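Local coordinates for protein Phi class glutathione transferase GSTF1 (Populus tremula x Populus tremuloides, PDB 4RI6) that probably catalyses the conjugation of glutathione to halide-bearing electrophiles with release of the halide, a detoxifying reaction of the cytoplasm, at residues Leu20-Leu23 with Ile24-Val28; Leu144-Tyr147 with Glu148-Leu151; Asp160-Ser163 with Phe164-Ser168; Val192-Trp195 with Trp196-Ser200; Glu203-Lys206 with Lys207-Glu210. All coordinates share one frame; numbering follows the deposited sequence. Where two conformers were deposited one is given.

Overall arrangement
All five contacts are local, each within one helix or at one of its ends. Contacts 1 and 3 are the buried ones, and they touch: T22 and E25 on helix 14-25 of the thioredoxin-like domain meet F162, F164 and L167 at the start of helix 164-179. Contacts 2, 4 and 5 are only partly buried. Contact 2 at the C-terminal end of helix 130-150 meets contact 4 on helix 190-200, and contact 5 on helix 203-214 packs against contact 1. Their chemistry follows their place: contact 1 ends a helix through backbone bonds, contact 3 begins one with a serine and an aspartate, and contacts 4 and 5 lay aliphatic groups over tryptophan faces.

Contact 1 (Leu20-Leu23 with Ile24-Val28); sequences LATL and IEKDV
L23 and V28 close the end of helix 14-25 from the side: CD2 of L23 lies 3.8 Å from CG1 of V28, two methyl branches meeting at a slant. Beneath them the backbone makes the same link, since the V28 amide donates to L23 O at 2.9 Å with an N-H...O angle of 172°, almost straight. One residue earlier, D27 takes a positive phi of 60° and its N donates to I24 O at 3.1 Å. These two bonds reach back into the last turn as the chain leaves the helix at D27.

I24 folds back along the helix. Its CG1 stands beside its own backbone N (chi1 -68°), which lays that carbon against the preceding turn, 3.2 Å from L20 O, the carbonyl that also receives the I24 amide. T22 does likewise for K26: T22 O accepts K26 N at 2.9 Å while K26 CG rests 3.3 Å from the same oxygen. The rest of the lysine chain bends away, and its NZ is bonded to the carbonyls of K83 and N85. T22 OG1 is held by R18 O one turn back, leaving CG2 facing the aliphatic part of K26.

Helix 203-214 covers I24 through S204 and V208, and I76 of helix 69-79 packs on L23. The positive phi, the paired backbone bonds and the apolar touch spanning them make this a Schellman motif, here ending the helix of the beta-alpha-beta unit 5-8, 14-25, 30-33 in the thioredoxin-like domain.

Contact 2 (Leu144-Tyr147 with Glu148-Leu151); sequences LDIY and EQKL
This is a local contact along the closing turns of helix 130-150, in the all-helical C-terminal domain, where Y147 and L151 touch on one side and backbone bonds do most of the joining. CD1 of L151 comes to 4.1 Å from CB of Y147, so it is the root of the tyrosine and not its ring that the leucine meets. L151 gets there because CG stands beside its own backbone N (chi1 -68°), a setting that folds the branch back over the preceding turn and leaves CG 3.3 Å from Y147 O. That carbonyl is well used: the L151 amide donates to it at 2.8 Å, coming in nearly along the C=O axis.

The neighbouring bonds are less even. K150 N reaches I146 O at 3.0 Å with an N-H...O angle of 171°, in the plane of the carbonyl. By contrast, Q149 N to D145 O is stretched to 3.4 Å and is weak. E148 N returns to 2.8 Å from L144 O, though the donor stands 31° out of that carbonyl's plane.

The polar ends are held by other elements. Both carboxylate oxygens of E148 accept backbone amides at the start of helix 190-200, from N191 and V192, while K150 NZ is bonded to T154 and L157. The Y147 ring lies among W102, T105 and F110 of helix 93-122, with its hydroxyl bonded to H169 of helix 164-179; F53 of the second subunit packs on I146 and Y147 from across the dimer.

Contact 3 (Asp160-Ser163 with Phe164-Ser168); sequences DEFS and FADLS
A capping box opens helix 164-179, with S163 at the N-cap and D166 three residues on. D166 reaches back to the backbone of S163, while the serine hydroxyl takes the amide of A165: D166 OD2 accepts the S163 amide at 2.9 Å through its anti lone pair, and S163 OG accepts A165 N at 3.0 Å, a bent bond of 134°. The serine hydroxyl can do this because it sits in the crowded position between its own N and carbonyl carbon (chi1 79°), turned toward the amides of the first turn. A water joins the two side chains, donating to D166 OD2 at 2.7 Å and lying 2.8 Å from S163 OG. The other carboxylate oxygen, OD1, takes donors from W195 and L157, so both oxygens of this buried aspartate are bonded.

Just ahead of the cap, F162 reaches over the first turn. Its CZ lies 3.6 Å from L167 CB and its CE1 3.6 Å from D166 CB, with the ring and carboxylate planes 25° apart. An alanine in place of F162 would lose the ring's contact with D166 and L167, and R202 would probably be left without its cation-pi partner.

The apolar bridge from F162 to L167, spanning the box, is a hydrophobic staple; staple and box together are the N-capping arrangement well known at this helix in glutathione transferases.

Contact 4 (Val192-Trp195 with Trp196-Ser200); sequences VNRW and WTEIS
With the W195 indole swung to the far side from its own N (chi1 166°) and I199 placing CG1 between N and carbonyl carbon (chi1 65°), one turn of helix 190-200 brings a methyl over a ring. CD1 of I199 sits 4.0 Å from the centroid of the W195 six-membered ring and 24° off its normal, a CH-pi contact over one face, displaced toward the rim near CE2 and CZ2. If W195 were an alanine, I199 CD1 would probably face a gap and D166 would lose its indole N-H donor.

Along the same turn, N193 O takes two bonds from T197: the amide at 2.9 Å and OG1 at 2.8 Å, arriving from opposite faces of the carbonyl plane. S200 repeats this on W196 O, where OG donates at 2.7 Å.

R194 NE and E198 OE1 are 4.4 Å apart, too far for a salt bridge, and a water spans them, receiving from NE at 2.8 Å and donating to OE1. R155 is a direct partner of both residues: its backbone O takes R194 NH2 and its guanidinium pairs with E198 OE2. The R194-E198 attraction is thus probably relayed by water, while the indole combines carbon packing on its face with a hydrogen bond from NE1 to D166.

Contact 5 (Glu203-Lys206 with Lys207-Glu210); sequences ESWK and KVLE
W205 lays one face of its indole over L209, one turn further along helix 203-214. L209 CG stands 4.2 Å from the centroid of the five-membered ring and 23° off the ring normal, a CH-pi contact shifted toward the rim. The two methyls spread beneath different parts of the indole: CD1 comes to 3.8 Å from W205 NE1, and CD2 heads for the six-membered ring, 4.1 Å from CZ2. L209 achieves this with CG beside its own backbone N (chi1 -67°), so that the branch point folds back toward the earlier turn.

V208 works on the other end of the same indole. Its CG1 is 4.0 Å from W205 CZ3, meeting the ring obliquely, while CG2 lies 3.4 Å from S204 O. The tryptophan is therefore touched at both of its rings by consecutive residues of the next turn. Below them the helix is regular, as L209 N donates to W205 O at 3.0 Å and V208 N to S204 O.

W205 NE1 is bonded to D174 of helix 164-179, and S204 OG to E25 of helix 14-25, where L20 also packs on V208. On the exposed side, K206 NZ and E203 OE2 form only a long salt bridge of 3.6 Å.

The chemistry is divided by face: aliphatic carbon and an indole on the side turned to helices 14-25 and 164-179, charged groups outside, with the weak ion pair likely to add little beside the packing and the helical bonds.

Contact 1 (Leu20-Leu23 with Ile24-Val28)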
loop_
_atom_site.group_PDB
_atom_site.type_symbol
_atom_site.label_atom_id
_atom_site.label_comp_id
_atom_site.label_asym_id
_atom_site.label_seq_id
_atom_site.Cartn_x
_atom_site.Cartn_y
_atom_site.Cartn_z
ATOM N N LEU A 20 8.248 -4.522 14.132
ATOM C CA LEU A 20 8.874 -4.471 15.444
ATOM C C LEU A 20 8.712 -3.110 16.081
ATOM O O LEU A 20 8.415 -3.004 17.270
ATOM C CB LEU A 20 10.364 -4.824 15.359
ATOM C CG LEU A 20 10.696 -6.256 14.954
ATOM C CD1 LEU A 20 12.193 -6.456 14.895
ATOM C CD2 LEU A 20 10.103 -7.242 15.944
ATOM N N ALA A 21 8.919 -2.059 15.297
ATOM C CA ALA A 21 8.796 -0.718 15.824
ATOM C C ALA A 21 7.367 -0.478 16.301
ATOM O O ALA A 21 7.154 0.165 17.337
ATOM C CB ALA A 21 9.196 0.304 14.777
ATOM N N THR A 22 6.394 -0.994 15.552
ATOM C CA THR A 22 4.996 -0.856 15.928
ATOM C C THR A 22 4.674 -1.594 17.220
ATOM O O THR A 22 4.034 -1.036 18.107
ATOM C CB THR A 22 4.088 -1.351 14.788
ATOM O OG1 THR A 22 4.368 -0.569 13.620
ATOM C CG2 THR A 22 2.606 -1.233 15.158
ATOM N N LEU A 23 5.133 -2.836 17.335
ATOM C CA LEU A 23 4.918 -3.604 18.547
ATOM C C LEU A 23 5.466 -2.856 19.752
ATOM O O LEU A 23 4.838 -2.804 20.801
ATOM C CB LEU A 23 5.570 -4.982 18.426
ATOM C CG LEU A 23 4.864 -5.919 17.447
ATOM C CD1 LEU A 23 5.755 -7.074 17.079
ATOM C CD2 LEU A 23 3.582 -6.419 18.072
ATOM N N ILE A 24 6.643 -2.263 19.594
ATOM C CA ILE A 24 7.300 -1.596 20.713
ATOM C C ILE A 24 6.560 -0.301 21.086
ATOM O O ILE A 24 6.322 -0.043 22.264
ATOM C CB ILE A 24 8.767 -1.309 20.388
ATOM C CG1 ILE A 24 9.543 -2.627 20.290
ATOM C CG2 ILE A 24 9.384 -0.430 21.464
ATOM C CD1 ILE A 24 10.905 -2.511 19.616
ATOM N N GLU A 25 6.164 0.484 20.084
ATOM C CA GLU A 25 5.317 1.643 20.321
ATOM C C GLU A 25 4.037 1.258 21.032
ATOM O O GLU A 25 3.556 1.992 21.898
ATOM C CB GLU A 25 4.974 2.337 19.001
ATOM C CG GLU A 25 6.137 3.108 18.375
ATOM C CD GLU A 25 6.396 4.482 19.004
ATOM O OE1 GLU A 25 5.475 5.069 19.612
ATOM O OE2 GLU A 25 7.531 4.984 18.861
ATOM N N LYS A 26 3.473 0.109 20.657
ATOM C CA LYS A 26 2.206 -0.315 21.242
ATOM C C LYS A 26 2.365 -1.112 22.528
ATOM O O LYS A 26 1.363 -1.551 23.090
ATOM C CB LYS A 26 1.407 -1.136 20.227
ATOM C CG LYS A 26 0.990 -0.304 19.029
ATOM C CD LYS A 26 0.126 0.900 19.405
ATOM C CE LYS A 26 -1.114 0.525 20.207
ATOM N NZ LYS A 26 -2.014 1.691 20.463
ATOM N N ASP A 27 3.605 -1.284 22.991
ATOM C CA ASP A 27 3.889 -1.985 24.243
ATOM C C ASP A 27 3.368 -3.420 24.183
ATOM O O ASP A 27 2.866 -3.941 25.166
ATOM C CB ASP A 27 3.255 -1.213 25.416
ATOM C CG ASP A 27 3.657 -1.753 26.775
ATOM O OD1 ASP A 27 4.760 -2.326 26.898
ATOM O OD2 ASP A 27 2.842 -1.604 27.720
ATOM N N VAL A 28 3.454 -4.042 23.010
ATOM C CA VAL A 28 2.971 -5.405 22.843
ATOM C C VAL A 28 4.126 -6.379 22.942
ATOM O O VAL A 28 5.043 -6.331 22.126
ATOM C CB VAL A 28 2.269 -5.589 21.505
ATOM C CG1 VAL A 28 1.818 -7.033 21.336
ATOM C CG2 VAL A 28 1.090 -4.647 21.423
#

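Contact 2 (Leu144-Tyr147 with Glu148-Leu151)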
loop_
_atom_site.group_PDB
_atom_site.type_symbol
_atom_site.label_atom_id
_atom_site.label_comp_id
_atom_site.label_asym_id
_atom_site.label_seq_id
_atom_site.Cartn_x
_atom_site.Cartn_y
_atom_site.Cartn_z
ATOM N N LEU A 144 10.679 13.646 -1.854
ATOM C CA LEU A 144 11.153 14.378 -0.674
ATOM C C LEU A 144 11.039 15.893 -0.839
ATOM O O LEU A 144 10.928 16.605 0.167
ATOM C CB LEU A 144 12.584 13.968 -0.349
ATOM C CG LEU A 144 12.705 12.505 0.120
ATOM C CD1 LEU A 144 14.171 12.140 0.333
ATOM C CD2 LEU A 144 11.894 12.228 1.413
ATOM N N ASP A 145 10.996 16.397 -2.078
ATOM C CA ASP A 145 10.711 17.827 -2.286
ATOM C C ASP A 145 9.277 18.151 -1.845
ATOM O O ASP A 145 9.001 19.243 -1.337
ATOM C CB ASP A 145 10.907 18.242 -3.748
ATOM C CG ASP A 145 12.367 18.313 -4.180
ATOM O OD1 ASP A 145 13.260 18.511 -3.320
ATOM O OD2 ASP A 145 12.600 18.209 -5.423
ATOM N N ILE A 146 8.362 17.210 -2.059
ATOM C CA ILE A 146 6.990 17.373 -1.614
ATOM C C ILE A 146 6.906 17.269 -0.096
ATOM O O ILE A 146 6.225 18.071 0.555
ATOM C CB ILE A 146 6.071 16.350 -2.283
ATOM C CG1 ILE A 146 6.071 16.607 -3.782
ATOM C CG2 ILE A 146 4.668 16.431 -1.695
ATOM C CD1 ILE A 146 5.468 15.538 -4.590
ATOM N N TYR A 147 7.642 16.323 0.482
ATOM C CA TYR A 147 7.697 16.210 1.931
ATOM C C TYR A 147 8.296 17.460 2.548
ATOM O O TYR A 147 7.876 17.878 3.606
ATOM C CB TYR A 147 8.518 15.001 2.374
ATOM C CG TYR A 147 7.903 13.633 2.181
ATOM C CD1 TYR A 147 6.791 13.428 1.371
ATOM C CD2 TYR A 147 8.442 12.535 2.843
ATOM C CE1 TYR A 147 6.261 12.152 1.217
ATOM C CE2 TYR A 147 7.917 11.287 2.697
ATOM C CZ TYR A 147 6.827 11.100 1.887
ATOM O OH TYR A 147 6.324 9.831 1.763
ATOM N N GLU A 148 9.301 18.033 1.895
ATOM C CA GLU A 148 9.944 19.238 2.418
ATOM C C GLU A 148 8.916 20.356 2.598
ATOM O O GLU A 148 8.931 21.071 3.585
ATOM C CB GLU A 148 11.073 19.685 1.495
ATOM C CG GLU A 148 11.791 20.969 1.954
ATOM C CD GLU A 148 12.553 20.795 3.258
ATOM O OE1 GLU A 148 12.725 19.633 3.688
ATOM O OE2 GLU A 148 12.981 21.823 3.844
ATOM N N GLN A 149 8.007 20.482 1.634
ATOM C CA GLN A 149 6.967 21.496 1.707
ATOM C C GLN A 149 5.960 21.163 2.825
ATOM O O GLN A 149 5.636 22.008 3.660
ATOM C CB GLN A 149 6.283 21.643 0.326
ATOM C CG GLN A 149 7.245 22.201 -0.763
ATOM C CD GLN A 149 6.787 22.020 -2.229
ATOM O OE1 GLN A 149 6.395 20.932 -2.659
ATOM N NE2 GLN A 149 6.889 23.099 -3.010
ATOM N N LYS A 150 5.506 19.918 2.863
ATOM C CA LYS A 150 4.569 19.451 3.875
ATOM C C LYS A 150 5.109 19.641 5.286
ATOM O O LYS A 150 4.396 20.093 6.197
ATOM C CB LYS A 150 4.255 17.970 3.631
ATOM C CG LYS A 150 3.241 17.345 4.599
ATOM C CD LYS A 150 1.838 17.916 4.355
ATOM C CE LYS A 150 0.750 17.341 5.290
ATOM N NZ LYS A 150 0.897 17.789 6.685
ATOM N N LEU A 151 6.377 19.288 5.464
ATOM C CA LEU A 151 6.996 19.315 6.789
ATOM C C LEU A 151 7.408 20.745 7.211
ATOM O O LEU A 151 7.846 20.969 8.330
ATOM C CB LEU A 151 8.178 18.344 6.828
ATOM C CG LEU A 151 7.722 16.880 6.732
ATOM C CD1 LEU A 151 8.871 15.993 6.383
ATOM C CD2 LEU A 151 7.060 16.418 8.012
#

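Contact 3 (Asp160-Ser163 with Phe164-Ser168)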
loop_
_atom_site.group_PDB
_atom_site.type_symbol
_atom_site.label_atom_id
_atom_site.label_comp_id
_atom_site.label_asym_id
_atom_site.label_seq_id
_atom_site.Cartn_x
_atom_site.Cartn_y
_atom_site.Cartn_z
ATOM N N ASP A 160 0.589 17.019 14.043
ATOM C CA ASP A 160 1.422 17.510 15.148
ATOM C C ASP A 160 1.934 16.383 16.040
ATOM O O ASP A 160 2.567 16.619 17.063
ATOM C CB ASP A 160 0.657 18.555 15.990
ATOM C CG ASP A 160 -0.621 18.025 16.591
ATOM O OD1 ASP A 160 -0.870 16.813 16.502
ATOM O OD2 ASP A 160 -1.384 18.828 17.168
ATOM N N GLU A 161 1.684 15.146 15.631
ATOM C CA GLU A 161 1.967 13.993 16.458
ATOM C C GLU A 161 2.602 12.896 15.608
ATOM O O GLU A 161 2.168 12.670 14.492
ATOM C CB GLU A 161 0.658 13.498 17.081
ATOM C CG GLU A 161 0.790 12.816 18.417
ATOM C CD GLU A 161 -0.567 12.560 19.082
ATOM O OE1 GLU A 161 -1.600 13.105 18.618
ATOM O OE2 GLU A 161 -0.597 11.809 20.079
ATOM N N PHE A 162 3.638 12.248 16.126
ATOM C CA PHE A 162 4.214 11.060 15.482
ATOM C C PHE A 162 3.101 10.069 15.181
ATOM O O PHE A 162 2.240 9.831 16.024
ATOM C CB PHE A 162 5.283 10.415 16.372
ATOM C CG PHE A 162 5.930 9.177 15.783
ATOM C CD1 PHE A 162 6.914 9.281 14.817
ATOM C CD2 PHE A 162 5.597 7.915 16.252
ATOM C CE1 PHE A 162 7.527 8.152 14.299
ATOM C CE2 PHE A 162 6.201 6.779 15.738
ATOM C CZ PHE A 162 7.170 6.897 14.760
ATOM N N SER A 163 3.112 9.493 13.986
ATOM C CA SER A 163 2.098 8.510 13.635
ATOM C C SER A 163 2.709 7.344 12.910
ATOM O O SER A 163 3.894 7.358 12.559
ATOM C CB SER A 163 1.010 9.123 12.753
ATOM O OG SER A 163 1.429 9.234 11.410
ATOM N N PHE A 164 1.877 6.343 12.644
ATOM C CA PHE A 164 2.328 5.225 11.843
ATOM C C PHE A 164 2.836 5.672 10.471
ATOM O O PHE A 164 3.700 5.022 9.879
ATOM C CB PHE A 164 1.206 4.182 11.676
ATOM C CG PHE A 164 1.677 2.952 10.989
ATOM C CD1 PHE A 164 2.519 2.079 11.646
ATOM C CD2 PHE A 164 1.375 2.706 9.661
ATOM C CE1 PHE A 164 3.021 0.988 11.023
ATOM C CE2 PHE A 164 1.872 1.591 9.036
ATOM C CZ PHE A 164 2.691 0.731 9.722
ATOM N N ALA A 165 2.312 6.778 9.951
ATOM C CA ALA A 165 2.809 7.278 8.673
ATOM C C ALA A 165 4.297 7.562 8.758
ATOM O O ALA A 165 5.053 7.184 7.868
ATOM C CB ALA A 165 2.063 8.505 8.241
ATOM N N ASP A 166 4.728 8.230 9.823
ATOM C CA ASP A 166 6.159 8.503 9.996
ATOM C C ASP A 166 6.928 7.211 10.234
ATOM O O ASP A 166 7.973 6.970 9.618
ATOM C CB ASP A 166 6.381 9.472 11.146
ATOM C CG ASP A 166 5.507 10.692 11.032
ATOM O OD1 ASP A 166 5.783 11.558 10.172
ATOM O OD2 ASP A 166 4.546 10.781 11.814
ATOM N N LEU A 167 6.382 6.369 11.110
ATOM C CA LEU A 167 7.010 5.106 11.468
ATOM C C LEU A 167 7.314 4.289 10.227
ATOM O O LEU A 167 8.410 3.746 10.088
ATOM C CB LEU A 167 6.123 4.327 12.446
ATOM C CG LEU A 167 6.688 3.053 13.063
ATOM C CD1 LEU A 167 5.931 2.719 14.342
ATOM C CD2 LEU A 167 6.637 1.869 12.082
ATOM N N SER A 168 6.377 4.271 9.289
ATOM C CA SER A 168 6.513 3.404 8.143
ATOM C C SER A 168 7.681 3.809 7.223
ATOM O O SER A 168 8.162 2.965 6.442
ATOM C CB SER A 168 5.173 3.381 7.376
ATOM O OG SER A 168 5.062 2.252 6.544
HETATM O O HOH W 1 2.210 11.906 11.197
#

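Contact 4 (Val192-Trp195 with Trp196-Ser200)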
loop_
_atom_site.group_PDB
_atom_site.type_symbol
_atom_site.label_atom_id
_atom_site.label_comp_id
_atom_site.label_asym_id
_atom_site.label_seq_id
_atom_site.Cartn_x
_atom_site.Cartn_y
_atom_site.Cartn_z
ATOM N N VAL A 192 12.814 18.050 6.053
ATOM C CA VAL A 192 12.928 16.590 6.017
ATOM C C VAL A 192 13.988 16.137 7.005
ATOM O O VAL A 192 13.809 15.156 7.708
ATOM C CB VAL A 192 13.253 16.098 4.582
ATOM C CG1 VAL A 192 13.642 14.620 4.558
ATOM C CG2 VAL A 192 12.045 16.322 3.715
ATOM N N ASN A 193 15.088 16.870 7.074
ATOM C CA ASN A 193 16.144 16.503 7.993
ATOM C C ASN A 193 15.700 16.627 9.450
ATOM O O ASN A 193 16.019 15.787 10.273
ATOM C CB ASN A 193 17.395 17.351 7.736
ATOM C CG ASN A 193 18.522 16.984 8.656
ATOM O OD1 ASN A 193 19.146 15.935 8.518
ATOM N ND2 ASN A 193 18.787 17.854 9.608
ATOM N N ARG A 194 14.931 17.661 9.757
ATOM C CA ARG A 194 14.390 17.845 11.106
ATOM C C ARG A 194 13.500 16.666 11.485
ATOM O O ARG A 194 13.646 16.047 12.557
ATOM C CB ARG A 194 13.588 19.138 11.185
ATOM C CG ARG A 194 12.972 19.396 12.538
ATOM C CD ARG A 194 11.762 20.265 12.428
ATOM N NE ARG A 194 10.627 19.530 11.859
ATOM C CZ ARG A 194 9.863 19.961 10.870
ATOM N NH1 ARG A 194 10.125 21.110 10.250
ATOM N NH2 ARG A 194 8.844 19.217 10.474
ATOM N N TRP A 195 12.563 16.384 10.594
ATOM C CA TRP A 195 11.649 15.273 10.749
ATOM C C TRP A 195 12.414 13.963 10.919
ATOM O O TRP A 195 12.138 13.209 11.845
ATOM C CB TRP A 195 10.746 15.226 9.529
ATOM C CG TRP A 195 9.936 13.992 9.298
ATOM C CD1 TRP A 195 8.799 13.618 9.949
ATOM C CD2 TRP A 195 10.147 13.019 8.269
ATOM N NE1 TRP A 195 8.300 12.459 9.399
ATOM C CE2 TRP A 195 9.108 12.070 8.368
ATOM C CE3 TRP A 195 11.117 12.854 7.282
ATOM C CZ2 TRP A 195 9.001 10.969 7.498
ATOM C CZ3 TRP A 195 11.020 11.753 6.424
ATOM C CH2 TRP A 195 9.959 10.832 6.539
ATOM N N TRP A 196 13.373 13.709 10.027
ATOM C CA TRP A 196 14.168 12.491 10.094
ATOM C C TRP A 196 14.860 12.362 11.460
ATOM O O TRP A 196 14.897 11.277 12.075
ATOM C CB TRP A 196 15.219 12.426 8.978
ATOM C CG TRP A 196 15.951 11.142 9.129
ATOM C CD1 TRP A 196 17.225 10.976 9.548
ATOM C CD2 TRP A 196 15.407 9.829 8.966
ATOM N NE1 TRP A 196 17.524 9.650 9.644
ATOM C CE2 TRP A 196 16.421 8.917 9.301
ATOM C CE3 TRP A 196 14.162 9.337 8.576
ATOM C CZ2 TRP A 196 16.233 7.547 9.251
ATOM C CZ3 TRP A 196 13.982 7.982 8.522
ATOM C CH2 TRP A 196 15.011 7.102 8.853
ATOM N N THR A 197 15.407 13.475 11.933
ATOM C CA THR A 197 16.082 13.492 13.216
ATOM C C THR A 197 15.100 13.141 14.320
ATOM O O THR A 197 15.402 12.326 15.179
ATOM C CB THR A 197 16.719 14.862 13.471
ATOM O OG1 THR A 197 17.679 15.140 12.447
ATOM C CG2 THR A 197 17.426 14.887 14.784
ATOM N N GLU A 198 13.906 13.724 14.294
ATOM C CA GLU A 198 12.946 13.436 15.356
ATOM C C GLU A 198 12.493 11.996 15.344
ATOM O O GLU A 198 12.419 11.363 16.382
ATOM C CB GLU A 198 11.713 14.339 15.268
ATOM C CG GLU A 198 11.995 15.817 15.483
ATOM C CD GLU A 198 10.867 16.491 16.223
ATOM O OE1 GLU A 198 10.211 17.398 15.654
ATOM O OE2 GLU A 198 10.641 16.118 17.402
ATOM N N ILE A 199 12.175 11.459 14.176
ATOM C CA ILE A 199 11.571 10.134 14.172
ATOM C C ILE A 199 12.620 9.034 14.364
ATOM O O ILE A 199 12.330 8.019 15.011
ATOM C CB ILE A 199 10.719 9.886 12.893
ATOM C CG1 ILE A 199 11.540 9.860 11.601
ATOM C CG2 ILE A 199 9.613 10.916 12.836
ATOM C CD1 ILE A 199 10.714 9.389 10.362
ATOM N N SER A 200 13.847 9.240 13.881
ATOM C CA SER A 200 14.856 8.180 13.957
ATOM C C SER A 200 15.476 8.076 15.339
ATOM O O SER A 200 16.143 7.089 15.647
ATOM C CB SER A 200 15.958 8.392 12.921
ATOM O OG SER A 200 16.721 9.563 13.164
HETATM O O HOH W 2 9.880 17.084 12.985
#

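Contact 5 (Glu203-Lys206 with Lys207-Glu210)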
loop_
_atom_site.group_PDB
_atom_site.type_symbol
_atom_site.label_atom_id
_atom_site.label_comp_id
_atom_site.label_asym_id
_atom_site.label_seq_id
_atom_site.Cartn_x
_atom_site.Cartn_y
_atom_site.Cartn_z
ATOM N N GLU A 203 12.861 6.084 20.955
ATOM C CA GLU A 203 13.405 4.928 21.643
ATOM C C GLU A 203 12.970 3.638 20.960
ATOM O O GLU A 203 13.742 2.695 20.906
ATOM C CB GLU A 203 12.983 4.922 23.118
ATOM C CG GLU A 203 13.622 6.024 23.975
ATOM C CD GLU A 203 15.138 5.927 24.034
ATOM O OE1 GLU A 203 15.685 4.812 23.842
ATOM O OE2 GLU A 203 15.783 6.976 24.255
ATOM N N SER A 204 11.757 3.610 20.402
ATOM C CA SER A 204 11.276 2.394 19.744
ATOM C C SER A 204 12.201 2.047 18.596
ATOM O O SER A 204 12.616 0.893 18.434
ATOM C CB SER A 204 9.842 2.551 19.232
ATOM O OG SER A 204 9.755 3.611 18.282
ATOM N N TRP A 205 12.553 3.052 17.802
ATOM C CA TRP A 205 13.401 2.811 16.657
ATOM C C TRP A 205 14.831 2.475 17.089
ATOM O O TRP A 205 15.471 1.600 16.496
ATOM C CB TRP A 205 13.378 4.004 15.697
ATOM C CG TRP A 205 14.095 3.686 14.402
ATOM C CD1 TRP A 205 15.209 4.294 13.927
ATOM C CD2 TRP A 205 13.768 2.648 13.466
ATOM N NE1 TRP A 205 15.585 3.731 12.733
ATOM C CE2 TRP A 205 14.724 2.701 12.437
ATOM C CE3 TRP A 205 12.753 1.683 13.399
ATOM C CZ2 TRP A 205 14.708 1.822 11.356
ATOM C CZ3 TRP A 205 12.732 0.831 12.310
ATOM C CH2 TRP A 205 13.702 0.901 11.315
ATOM N N LYS A 206 15.330 3.136 18.124
ATOM C CA LYS A 206 16.642 2.787 18.656
ATOM C C LYS A 206 16.683 1.330 19.119
ATOM O O LYS A 206 17.696 0.647 18.936
ATOM C CB LYS A 206 17.017 3.705 19.815
ATOM C CG LYS A 206 17.226 5.133 19.415
ATOM C CD LYS A 206 17.490 5.934 20.659
ATOM C CE LYS A 206 17.905 7.317 20.373
ATOM N NZ LYS A 206 18.155 7.967 21.691
ATOM N N LYS A 207 15.586 0.855 19.701
ATOM C CA LYS A 207 15.549 -0.522 20.180
ATOM C C LYS A 207 15.574 -1.496 19.007
ATOM O O LYS A 207 16.240 -2.519 19.077
ATOM C CB LYS A 207 14.329 -0.756 21.068
ATOM C CG LYS A 207 14.434 -0.030 22.390
ATOM C CD LYS A 207 13.294 -0.304 23.342
ATOM C CE LYS A 207 13.452 0.508 24.617
ATOM N NZ LYS A 207 12.703 -0.086 25.754
ATOM N N VAL A 208 14.883 -1.165 17.924
ATOM C CA VAL A 208 14.917 -2.014 16.760
ATOM C C VAL A 208 16.334 -2.099 16.196
ATOM O O VAL A 208 16.814 -3.185 15.881
ATOM C CB VAL A 208 13.947 -1.510 15.668
ATOM C CG1 VAL A 208 14.134 -2.300 14.371
ATOM C CG2 VAL A 208 12.489 -1.598 16.154
ATOM N N LEU A 209 17.005 -0.965 16.047
ATOM C CA LEU A 209 18.367 -0.978 15.527
ATOM C C LEU A 209 19.305 -1.782 16.427
ATOM O O LEU A 209 20.205 -2.479 15.947
ATOM C CB LEU A 209 18.892 0.440 15.370
ATOM C CG LEU A 209 18.204 1.284 14.314
ATOM C CD1 LEU A 209 18.814 2.659 14.313
ATOM C CD2 LEU A 209 18.320 0.658 12.935
ATOM N N GLU A 210 19.105 -1.715 17.730
ATOM C CA GLU A 210 19.972 -2.499 18.599
ATOM C C GLU A 210 19.648 -3.989 18.461
ATOM O O GLU A 210 20.555 -4.825 18.481
ATOM C CB GLU A 210 19.854 -2.054 20.056
ATOM C CG GLU A 210 20.853 -2.751 21.011
ATOM C CD GLU A 210 22.344 -2.487 20.700
ATOM O OE1 GLU A 210 22.688 -1.484 20.020
ATOM O OE2 GLU A 210 23.184 -3.301 21.153
#